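Local coordinates for protein ADP-ribosylating toxin CARDS (Mycoplasma pneumoniae, PDB 4TLV) that is the main virulence factor of the bacterium, transfers ADP-ribose from NAD+ to multiple target proteins in vitro and causes vacuolation of mammalian cells, at residues I39-F44 with A226-A231; A59-G64 with V220-S225; S65-Y70 with V169-R174; S216-S221 with C249-I254. All blocks are in the same frame, centred on the assembly; numbering follows the deposited sequence.

Contact 1: residues I39-F44 with A226-A231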
# COMPACT_ATOMS: atom_id res chain seq x y z
N ILE A 39 -13.66 -5.25 8.30
CA ILE A 39 -12.21 -5.18 8.22
C ILE A 39 -11.57 -6.33 9.00
O ILE A 39 -10.57 -6.92 8.56
CB ILE A 39 -11.68 -3.84 8.80
CG1 ILE A 39 -12.12 -2.67 7.92
CG2 ILE A 39 -10.17 -3.86 8.91
CD1 ILE A 39 -11.71 -2.81 6.46
N LEU A 40 -12.16 -6.66 10.15
CA LEU A 40 -11.56 -7.66 11.04
C LEU A 40 -12.16 -9.06 10.89
O LEU A 40 -11.78 -9.99 11.61
CB LEU A 40 -11.68 -7.20 12.50
CG LEU A 40 -11.03 -5.86 12.84
CD1 LEU A 40 -11.38 -5.45 14.27
CD2 LEU A 40 -9.51 -5.99 12.66
N SER A 41 -13.11 -9.21 9.97
CA SER A 41 -13.78 -10.49 9.72
C SER A 41 -14.38 -11.11 10.99
O SER A 41 -14.35 -12.33 11.17
CB SER A 41 -12.84 -11.50 9.04
OG SER A 41 -12.29 -10.99 7.82
N THR A 42 -14.91 -10.27 11.86
CA THR A 42 -15.54 -10.73 13.10
C THR A 42 -16.78 -11.57 12.81
O THR A 42 -17.66 -11.13 12.08
CB THR A 42 -15.99 -9.54 13.95
OG1 THR A 42 -14.90 -8.63 14.10
CG2 THR A 42 -16.47 -10.02 15.34
N ASN A 43 -16.85 -12.76 13.42
CA ASN A 43 -17.99 -13.66 13.20
C ASN A 43 -18.38 -13.65 11.73
O ASN A 43 -19.53 -13.36 11.38
CB ASN A 43 -19.21 -13.23 14.04
CG ASN A 43 -18.93 -13.24 15.53
OD1 ASN A 43 -18.08 -14.15 15.98
ND2 ASN A 43 -19.49 -12.43 16.28
N PHE A 44 -17.41 -13.98 10.88
CA PHE A 44 -17.50 -13.77 9.44
C PHE A 44 -18.72 -14.41 8.80
O PHE A 44 -19.09 -15.55 9.12
CB PHE A 44 -16.23 -14.31 8.77
CG PHE A 44 -16.18 -14.09 7.29
CD1 PHE A 44 -15.97 -12.81 6.78
CD2 PHE A 44 -16.33 -15.14 6.41
CE1 PHE A 44 -15.90 -12.60 5.40
CE2 PHE A 44 -16.27 -14.93 5.03
CZ PHE A 44 -16.06 -13.66 4.53
N ALA A 226 -4.74 -11.79 5.42
CA ALA A 226 -5.81 -11.41 4.51
C ALA A 226 -7.12 -11.40 5.29
O ALA A 226 -7.30 -12.21 6.21
CB ALA A 226 -5.91 -12.39 3.32
N SER A 227 -8.04 -10.50 4.97
CA SER A 227 -9.37 -10.65 5.57
C SER A 227 -10.08 -11.80 4.89
O SER A 227 -9.80 -12.14 3.74
CB SER A 227 -10.21 -9.37 5.48
OG SER A 227 -10.25 -8.91 4.16
N LEU A 228 -11.03 -12.39 5.60
CA LEU A 228 -11.80 -13.48 5.03
C LEU A 228 -12.67 -13.03 3.84
O LEU A 228 -13.02 -13.83 2.98
CB LEU A 228 -12.64 -14.16 6.11
CG LEU A 228 -11.87 -15.14 7.01
CD1 LEU A 228 -10.70 -14.49 7.76
CD2 LEU A 228 -12.84 -15.82 7.99
N SER A 229 -13.00 -11.74 3.76
CA SER A 229 -13.83 -11.28 2.68
C SER A 229 -12.96 -11.46 1.31
O SER A 229 -13.53 -11.67 0.25
CB SER A 229 -14.31 -9.83 2.83
OG SER A 229 -13.20 -8.95 2.96
N PHE A 230 -11.63 -11.35 1.41
CA PHE A 230 -10.75 -11.62 0.28
C PHE A 230 -10.49 -13.13 0.10
O PHE A 230 -10.63 -13.67 -1.00
CB PHE A 230 -9.41 -10.88 0.44
CG PHE A 230 -9.46 -9.42 0.01
CD1 PHE A 230 -10.15 -8.48 0.77
CD2 PHE A 230 -8.81 -9.00 -1.13
CE1 PHE A 230 -10.22 -7.15 0.38
CE2 PHE A 230 -8.87 -7.65 -1.53
CZ PHE A 230 -9.58 -6.73 -0.78
N ALA A 231 -10.11 -13.80 1.18
CA ALA A 231 -9.65 -15.20 1.11
C ALA A 231 -10.78 -16.23 0.94
O ALA A 231 -10.52 -17.37 0.52
CB ALA A 231 -8.81 -15.54 2.30
O HOH W 1 -14.05 -9.70 6.29
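Phe44 and Leu228 meet ring to methylene. Leu228 CB stands 3.5 Å from the centroid of the Phe44 ring, only 5° off the ring normal, a CH-pi contact over the middle of one face. The CD2 methyl of Leu228 reaches back to Phe44 CB at 3.8 Å. At the far end of the ring, Phe44 CZ lies 3.4 Å from Leu228 O. Phe44 CG is anti to the backbone N (chi1 -177°), which carries the ring across to the short helix.

Beside this apolar pair is one polar link. Leu228 N donates to Ser41 OG at 2.9 Å, with an N-H...O angle of 150°. Ser227 holds the N-cap position but makes no capping bond with its side chain. Instead, the N-H of the first helical residue goes to Ser41, from another part of the chain. Water 1 lies 2.7 Å from Ser41 OG and accepts a weak bond from Ser229 N.

Ser41 leaves helix 35-40 with positive phi, and Gln132 receives the N-H of Ser227. Trp235 meets the Phe44 ring edge-to-face.

The contact joins the exit of helix 35-40 in the mART domain to helix 228-231, in a region inferred to form the NAD+-binding pocket. Strand 214-219 packs against both through Ser216, and strand 49-53 touches Phe230 through Ser51 and Ser53, probably of the Ser-Thr-Ser motif of ADP-ribosylating toxins.

Contact 2: residues A59-G64 with V220-S225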
# COMPACT_ATOMS: atom_id res chain seq x y z
N ALA A 59 -5.87 -7.64 -5.55
CA ALA A 59 -7.04 -8.53 -5.54
C ALA A 59 -6.62 -10.00 -5.57
O ALA A 59 -7.34 -10.85 -5.05
CB ALA A 59 -7.96 -8.23 -6.73
N ILE A 60 -5.50 -10.31 -6.20
CA ILE A 60 -5.15 -11.71 -6.44
C ILE A 60 -4.12 -12.27 -5.45
O ILE A 60 -3.86 -13.48 -5.42
CB ILE A 60 -4.70 -11.97 -7.91
CG1 ILE A 60 -4.69 -13.48 -8.21
CG2 ILE A 60 -3.32 -11.42 -8.16
CD1 ILE A 60 -4.61 -13.81 -9.71
N ARG A 61 -3.56 -11.40 -4.61
CA ARG A 61 -2.52 -11.85 -3.67
C ARG A 61 -2.92 -13.08 -2.83
O ARG A 61 -2.13 -14.03 -2.69
CB ARG A 61 -2.04 -10.70 -2.77
CG ARG A 61 -0.98 -11.09 -1.70
CD ARG A 61 0.23 -11.82 -2.29
NE ARG A 61 1.12 -12.25 -1.21
CZ ARG A 61 0.93 -13.35 -0.48
NH1 ARG A 61 -0.10 -14.15 -0.74
NH2 ARG A 61 1.78 -13.66 0.51
N PHE A 62 -4.13 -13.08 -2.27
CA PHE A 62 -4.53 -14.18 -1.38
C PHE A 62 -4.48 -15.49 -2.15
O PHE A 62 -4.23 -16.56 -1.59
CB PHE A 62 -5.95 -13.99 -0.81
CG PHE A 62 -7.05 -14.31 -1.79
CD1 PHE A 62 -7.48 -13.36 -2.72
CD2 PHE A 62 -7.64 -15.57 -1.82
CE1 PHE A 62 -8.47 -13.66 -3.66
CE2 PHE A 62 -8.65 -15.87 -2.76
CZ PHE A 62 -9.06 -14.91 -3.67
N PHE A 63 -4.74 -15.39 -3.45
CA PHE A 63 -4.88 -16.56 -4.31
C PHE A 63 -3.53 -17.25 -4.55
O PHE A 63 -3.48 -18.41 -5.00
CB PHE A 63 -5.56 -16.13 -5.62
CG PHE A 63 -6.12 -17.27 -6.42
CD1 PHE A 63 -7.17 -18.03 -5.94
CD2 PHE A 63 -5.61 -17.57 -7.68
CE1 PHE A 63 -7.69 -19.07 -6.69
CE2 PHE A 63 -6.13 -18.61 -8.42
CZ PHE A 63 -7.17 -19.36 -7.92
N GLY A 64 -2.43 -16.56 -4.25
CA GLY A 64 -1.10 -17.16 -4.30
C GLY A 64 -0.62 -17.82 -3.01
O GLY A 64 0.59 -18.03 -2.85
N VAL A 220 -2.00 -16.01 4.48
CA VAL A 220 -1.80 -16.28 3.05
C VAL A 220 -0.33 -16.35 2.64
O VAL A 220 0.02 -16.03 1.50
CB VAL A 220 -2.61 -15.30 2.15
CG1 VAL A 220 -4.10 -15.55 2.32
CG2 VAL A 220 -2.24 -13.82 2.47
N SER A 221 0.51 -16.79 3.58
CA SER A 221 1.92 -17.12 3.38
C SER A 221 2.85 -15.93 3.57
O SER A 221 2.45 -14.78 3.40
CB SER A 221 2.19 -17.78 2.02
OG SER A 221 1.30 -18.86 1.79
N GLU A 222 4.09 -16.24 3.94
CA GLU A 222 5.13 -15.25 4.14
C GLU A 222 4.71 -14.14 5.11
O GLU A 222 5.09 -12.98 4.95
CB GLU A 222 5.59 -14.68 2.81
CG GLU A 222 6.39 -15.70 2.03
CD GLU A 222 6.83 -15.17 0.69
OE1 GLU A 222 5.95 -14.78 -0.11
OE2 GLU A 222 8.05 -15.16 0.45
N GLY A 223 3.96 -14.53 6.12
CA GLY A 223 3.60 -13.61 7.19
C GLY A 223 2.41 -12.73 6.87
O GLY A 223 2.00 -11.90 7.70
N THR A 224 1.85 -12.90 5.68
CA THR A 224 0.82 -11.99 5.17
C THR A 224 -0.56 -12.33 5.72
O THR A 224 -0.94 -13.50 5.73
CB THR A 224 0.81 -12.02 3.62
OG1 THR A 224 2.11 -11.70 3.15
CG2 THR A 224 -0.19 -11.03 3.04
N SER A 225 -1.28 -11.32 6.19
CA SER A 225 -2.66 -11.47 6.66
C SER A 225 -3.63 -11.06 5.56
O SER A 225 -3.38 -10.09 4.86
CB SER A 225 -2.91 -10.55 7.87
OG SER A 225 -1.92 -10.72 8.86
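Arg61 lays one face of its guanidinium over the side chain of Thr224, whose CG2 methyl sits 4.1 Å above the guanidinium plane, offset toward the rim. Thr224 closes a type I' beta turn that starts at Ser221 and links strands 214-219 and 225-226 of an antiparallel hairpin. The turn itself is closed by Thr224 N bonding to Ser221 O.

The edge of the guanidinium does the polar work. NH1 and NH2 of Arg61 grip one atom, Val220 O, end-on. The Arg61 NH1 bond to Val220 O is 2.9 Å with an N-H...O angle of 151°, and the NH2 bond to the same Val220 O is 3.1 Å. The oxygen lies near the guanidinium plane, while both nitrogens approach it from the same face of its carbonyl. Arg61 NH2 also gives a weak bond to Ser221 O at 3.2 Å. Arg61 CG lies anti to the backbone N, and the chain then bends about the CB-CG bond (chi2 53°), which brings the guanidinium to the hairpin loop.

The third edge nitrogen, Arg61 NE, bonds to Met434 O of the D2 domain. Glu222 OE1 lies well out of the guanidinium plane. No N-H of Arg61 points at it, so any influence is probably through charge alone, and its hydrogen bond goes to Thr433 of D2. The buried arginine thus joins the mART domain, the hairpin loop and D2.

The Val220 CG2 methyl lies beside the Arg61 NH1 group, at 3.9 Å. The apolar touch is Val220 CG1 on Phe62 CB at 4.0 Å.

Contact 3: residues S65-Y70 with V169-R174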
# COMPACT_ATOMS: atom_id res chain seq x y z
N SER A 65 -1.53 -18.12 -2.08
CA SER A 65 -1.15 -18.80 -0.84
C SER A 65 -0.43 -20.11 -1.14
O SER A 65 -0.81 -20.83 -2.07
CB SER A 65 -2.39 -19.15 -0.01
OG SER A 65 -3.01 -17.98 0.49
N TRP A 66 0.57 -20.45 -0.34
CA TRP A 66 1.42 -21.60 -0.61
C TRP A 66 0.76 -22.90 -0.14
O TRP A 66 -0.02 -22.90 0.80
CB TRP A 66 2.77 -21.44 0.06
CG TRP A 66 3.59 -20.27 -0.43
CD1 TRP A 66 3.24 -19.33 -1.37
CD2 TRP A 66 4.90 -19.93 0.02
NE1 TRP A 66 4.28 -18.43 -1.54
CE2 TRP A 66 5.30 -18.77 -0.69
CE3 TRP A 66 5.78 -20.48 0.96
CZ2 TRP A 66 6.54 -18.17 -0.49
CZ3 TRP A 66 7.01 -19.88 1.16
CH2 TRP A 66 7.37 -18.73 0.44
N LEU A 67 1.08 -24.00 -0.81
CA LEU A 67 0.40 -25.27 -0.51
C LEU A 67 1.19 -26.11 0.47
O LEU A 67 2.40 -25.99 0.56
CB LEU A 67 0.20 -26.09 -1.79
CG LEU A 67 -0.49 -25.43 -2.98
CD1 LEU A 67 -0.78 -26.49 -4.03
CD2 LEU A 67 -1.77 -24.76 -2.56
N ARG A 68 0.50 -27.00 1.17
CA ARG A 68 1.16 -28.07 1.91
C ARG A 68 1.79 -29.06 0.93
O ARG A 68 1.42 -29.08 -0.25
CB ARG A 68 0.15 -28.82 2.79
CG ARG A 68 -0.46 -27.97 3.89
CD ARG A 68 -1.47 -28.79 4.70
NE ARG A 68 -1.99 -28.03 5.83
CZ ARG A 68 -1.37 -27.90 7.00
NH1 ARG A 68 -0.20 -28.49 7.20
NH2 ARG A 68 -1.93 -27.19 7.98
N GLU A 69 2.71 -29.87 1.42
CA GLU A 69 3.41 -30.87 0.62
C GLU A 69 2.58 -32.12 0.33
O GLU A 69 2.81 -33.17 0.92
CB GLU A 69 4.71 -31.29 1.32
CG GLU A 69 5.68 -30.15 1.55
CD GLU A 69 7.02 -30.60 2.11
OE1 GLU A 69 7.05 -31.36 3.11
OE2 GLU A 69 8.05 -30.17 1.56
N TYR A 70 1.61 -32.00 -0.58
CA TYR A 70 0.81 -33.14 -1.03
C TYR A 70 0.58 -32.97 -2.53
O TYR A 70 0.89 -31.92 -3.08
CB TYR A 70 -0.54 -33.19 -0.31
CG TYR A 70 -1.46 -32.04 -0.68
CD1 TYR A 70 -1.38 -30.82 -0.02
CD2 TYR A 70 -2.39 -32.17 -1.71
CE1 TYR A 70 -2.20 -29.76 -0.35
CE2 TYR A 70 -3.22 -31.11 -2.05
CZ TYR A 70 -3.12 -29.91 -1.37
OH TYR A 70 -3.95 -28.85 -1.70
N VAL A 169 4.86 -25.12 -0.27
CA VAL A 169 5.27 -25.06 -1.67
C VAL A 169 5.02 -23.68 -2.26
O VAL A 169 3.88 -23.22 -2.27
CB VAL A 169 4.49 -26.07 -2.51
CG1 VAL A 169 4.92 -25.99 -3.97
CG2 VAL A 169 4.69 -27.48 -1.95
N VAL A 170 6.08 -23.03 -2.74
CA VAL A 170 6.00 -21.68 -3.27
C VAL A 170 5.14 -21.62 -4.52
O VAL A 170 5.43 -22.29 -5.51
CB VAL A 170 7.41 -21.12 -3.59
CG1 VAL A 170 7.32 -19.71 -4.17
CG2 VAL A 170 8.31 -21.14 -2.35
N GLU A 171 4.11 -20.78 -4.47
CA GLU A 171 3.19 -20.62 -5.58
C GLU A 171 3.22 -19.19 -6.09
O GLU A 171 3.54 -18.25 -5.35
CB GLU A 171 1.75 -20.90 -5.12
CG GLU A 171 1.53 -22.27 -4.55
CD GLU A 171 1.33 -23.33 -5.62
OE1 GLU A 171 0.63 -23.05 -6.62
OE2 GLU A 171 1.85 -24.44 -5.43
N THR A 172 2.84 -19.02 -7.35
CA THR A 172 2.57 -17.69 -7.88
C THR A 172 1.24 -17.77 -8.63
O THR A 172 0.61 -18.83 -8.69
CB THR A 172 3.74 -17.15 -8.73
OG1 THR A 172 3.53 -15.76 -9.01
CG2 THR A 172 3.89 -17.92 -10.04
N THR A 173 0.77 -16.64 -9.15
CA THR A 173 -0.50 -16.62 -9.85
C THR A 173 -0.27 -16.19 -11.27
O THR A 173 0.75 -15.58 -11.59
CB THR A 173 -1.49 -15.65 -9.17
OG1 THR A 173 -0.89 -14.36 -9.09
CG2 THR A 173 -1.81 -16.13 -7.76
N ARG A 174 -1.21 -16.53 -12.14
CA ARG A 174 -1.15 -16.10 -13.53
C ARG A 174 -2.50 -15.57 -13.96
O ARG A 174 -3.55 -16.14 -13.63
CB ARG A 174 -0.73 -17.27 -14.43
CG ARG A 174 0.66 -17.80 -14.14
CD ARG A 174 1.05 -18.84 -15.17
NE ARG A 174 -0.02 -19.83 -15.32
CZ ARG A 174 -0.06 -20.74 -16.29
NH1 ARG A 174 0.91 -20.80 -17.19
NH2 ARG A 174 -1.07 -21.60 -16.35
O HOH W 2 2.72 -16.47 -3.41
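Leu67 and Val169 form an antiparallel hydrogen-bonded pair. Val169 N gives a short bond of 2.7 Å to Leu67 O, and Leu67 N returns a longer one of 3.3 Å to Val169 O. This sets the weakly bonded strand 67-68 at the edge of the five-stranded mART sheet, next to strand 168-181.

Trp66 lies alongside Val170, the two side chains pointing the same way. Val170 CA sits 3.8 Å from the centroid of the five-membered ring, 6° off its normal, a CH-pi contact. The CG2 methyl of Val170 covers the outer part of the same indole, 3.8 Å from Trp66 CH2. At the indole edge, water 2 accepts from Trp66 NE1 at 3.1 Å and donates to Glu171 O at 2.8 Å.

Leu67 and Glu171 cross at about a right angle. The Glu171 chain bends at chi2 (-82°), bringing OE2 to 3.5 Å from Leu67 CG. Glu271 and Gln430 also touch the Trp66 side chain.

The Trp66 backbone has further partners in the side chains of Ser221 and Arg168. With one bonded pair between these segments, the indole packing and the water bridge probably add to the attachment.

Contact 4: residues S216-S221 with C249-I254. With SO4 (sulfate ion), chain H.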
# COMPACT_ATOMS: atom_id res chain seq x y z
N SER A 216 -10.79 -12.36 12.85
CA SER A 216 -10.35 -13.56 12.16
C SER A 216 -9.43 -13.11 11.02
O SER A 216 -9.64 -12.06 10.42
CB SER A 216 -11.54 -14.36 11.62
OG SER A 216 -12.33 -14.87 12.68
N VAL A 217 -8.38 -13.90 10.78
CA VAL A 217 -7.36 -13.53 9.82
C VAL A 217 -7.00 -14.76 9.03
O VAL A 217 -6.73 -15.82 9.61
CB VAL A 217 -6.05 -13.07 10.52
CG1 VAL A 217 -5.03 -12.60 9.48
CG2 VAL A 217 -6.32 -11.98 11.53
N ALA A 218 -7.00 -14.65 7.71
CA ALA A 218 -6.47 -15.72 6.89
C ALA A 218 -4.96 -15.53 6.70
O ALA A 218 -4.49 -14.45 6.31
CB ALA A 218 -7.19 -15.76 5.54
N ASP A 219 -4.19 -16.59 6.97
CA ASP A 219 -2.75 -16.59 6.74
C ASP A 219 -2.51 -16.95 5.27
O ASP A 219 -2.78 -18.09 4.86
CB ASP A 219 -2.09 -17.63 7.66
CG ASP A 219 -0.60 -17.69 7.52
OD1 ASP A 219 -0.06 -17.20 6.49
OD2 ASP A 219 0.06 -18.22 8.45
N VAL A 220 -2.00 -16.01 4.48
CA VAL A 220 -1.80 -16.28 3.05
C VAL A 220 -0.33 -16.35 2.64
O VAL A 220 0.02 -16.03 1.50
CB VAL A 220 -2.61 -15.30 2.15
CG1 VAL A 220 -4.10 -15.55 2.32
CG2 VAL A 220 -2.24 -13.82 2.47
N SER A 221 0.51 -16.79 3.58
CA SER A 221 1.92 -17.12 3.38
C SER A 221 2.85 -15.93 3.57
O SER A 221 2.45 -14.78 3.40
CB SER A 221 2.19 -17.78 2.02
OG SER A 221 1.30 -18.86 1.79
N CYS A 249 -12.01 -21.69 1.77
CA CYS A 249 -11.12 -20.53 1.82
C CYS A 249 -9.78 -20.85 1.19
O CYS A 249 -9.25 -21.96 1.33
CB CYS A 249 -10.91 -20.05 3.26
SG CYS A 249 -12.41 -19.38 4.05
N ILE A 250 -9.20 -19.87 0.52
CA ILE A 250 -7.87 -20.02 -0.04
C ILE A 250 -6.83 -19.34 0.85
O ILE A 250 -6.67 -18.12 0.81
CB ILE A 250 -7.83 -19.51 -1.48
CG1 ILE A 250 -8.76 -20.38 -2.34
CG2 ILE A 250 -6.40 -19.55 -2.03
CD1 ILE A 250 -8.87 -19.92 -3.76
N ALA A 251 -6.14 -20.14 1.66
CA ALA A 251 -5.22 -19.64 2.68
C ALA A 251 -4.51 -20.84 3.30
O ALA A 251 -5.02 -21.96 3.20
CB ALA A 251 -5.98 -18.87 3.75
N GLU A 252 -3.36 -20.61 3.94
CA GLU A 252 -2.68 -21.69 4.66
C GLU A 252 -3.53 -22.10 5.85
O GLU A 252 -3.58 -23.28 6.21
CB GLU A 252 -1.29 -21.26 5.15
CG GLU A 252 -0.31 -20.88 4.04
CD GLU A 252 1.15 -20.88 4.54
OE1 GLU A 252 1.41 -21.27 5.70
OE2 GLU A 252 2.04 -20.51 3.74
N LYS A 253 -4.22 -21.12 6.44
CA LYS A 253 -4.91 -21.35 7.70
C LYS A 253 -5.72 -20.13 8.09
O LYS A 253 -5.41 -19.03 7.64
CB LYS A 253 -3.85 -21.63 8.76
CG LYS A 253 -4.34 -21.89 10.15
CD LYS A 253 -3.15 -21.83 11.11
CE LYS A 253 -3.59 -21.97 12.55
NZ LYS A 253 -2.54 -21.47 13.49
N ILE A 254 -6.75 -20.31 8.90
CA ILE A 254 -7.50 -19.18 9.46
C ILE A 254 -7.29 -19.15 10.98
O ILE A 254 -7.40 -20.17 11.65
CB ILE A 254 -9.02 -19.20 9.11
CG1 ILE A 254 -9.25 -18.68 7.69
CG2 ILE A 254 -9.80 -18.27 10.03
CD1 ILE A 254 -8.78 -19.56 6.60
S SO4 H . 0.63 -22.75 13.31
O1 SO4 H . -0.55 -22.84 12.46
O2 SO4 H . 0.60 -21.49 14.06
O3 SO4 H . 1.83 -22.84 12.48
O4 SO4 H . 0.62 -23.86 14.27
O HOH W 3 0.50 -21.04 8.26
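Ser221 OG takes part in two hydrogen bonds. Ser221 OG donates to Glu252 OE2 at 2.7 Å, on the anti side of the carboxylate and 21° out of its plane, and accepts from Trp66 N. Glu252 reaches it on a chain extended beyond CG. The other oxygen, Glu252 OE1, lies 4.3 Å from Asp219 OD2. Water 3 donates to both of these oxygens and probably eases their repulsion.

Asp219 OD1 accepts from Ser221 N at 3.0 Å, an Asx turn at the end of strand 214-219, and it also bonds to Ser268. The main chains run antiparallel: strand 214-219 is central in a three-stranded sheet, between 225-226 and 253-258. Asp219 N donates to Lys253 O at 2.8 Å, and Glu252 N to Asp219 O at 2.7 Å. On the face of Ala218 and Ile254, Ala218 CB meets Ala251 CB at 3.8 Å and Ile254 CG1 at 4.2 Å.

Ile250 O is buried without a polar partner. Cys249 is joined to Cys232 by a disulfide. Lys253 NZ makes a salt bridge with Asp255 and binds a sulfate, probably from the crystallisation liquor, which Ser267 also holds.

Contacts 1, 2 and 4 are buried, while contact 3 is only partly so, at the edge of the mART sheet. Contacts 2 and 4 share Val220 and Ser221, just after strand 214-219. Contact 1 is hydrogen-bonded to contact 4 through Ala226 N to Ala218 O and Ile250 N to Ala231 O, and meets contact 2 by packing on Phe62. The chain runs on from contact 2 into contact 3, which the Trp66 N to Ser221 OG bond ties to contacts 2 and 4. Chemistry changes with place. Contact 1 sets a CH-pi contact beside one serine hydrogen bond, contact 2 a buried arginine on carbonyls, contact 3 backbone pairing beside an indole, and contact 4 sheet bonds with carboxylates.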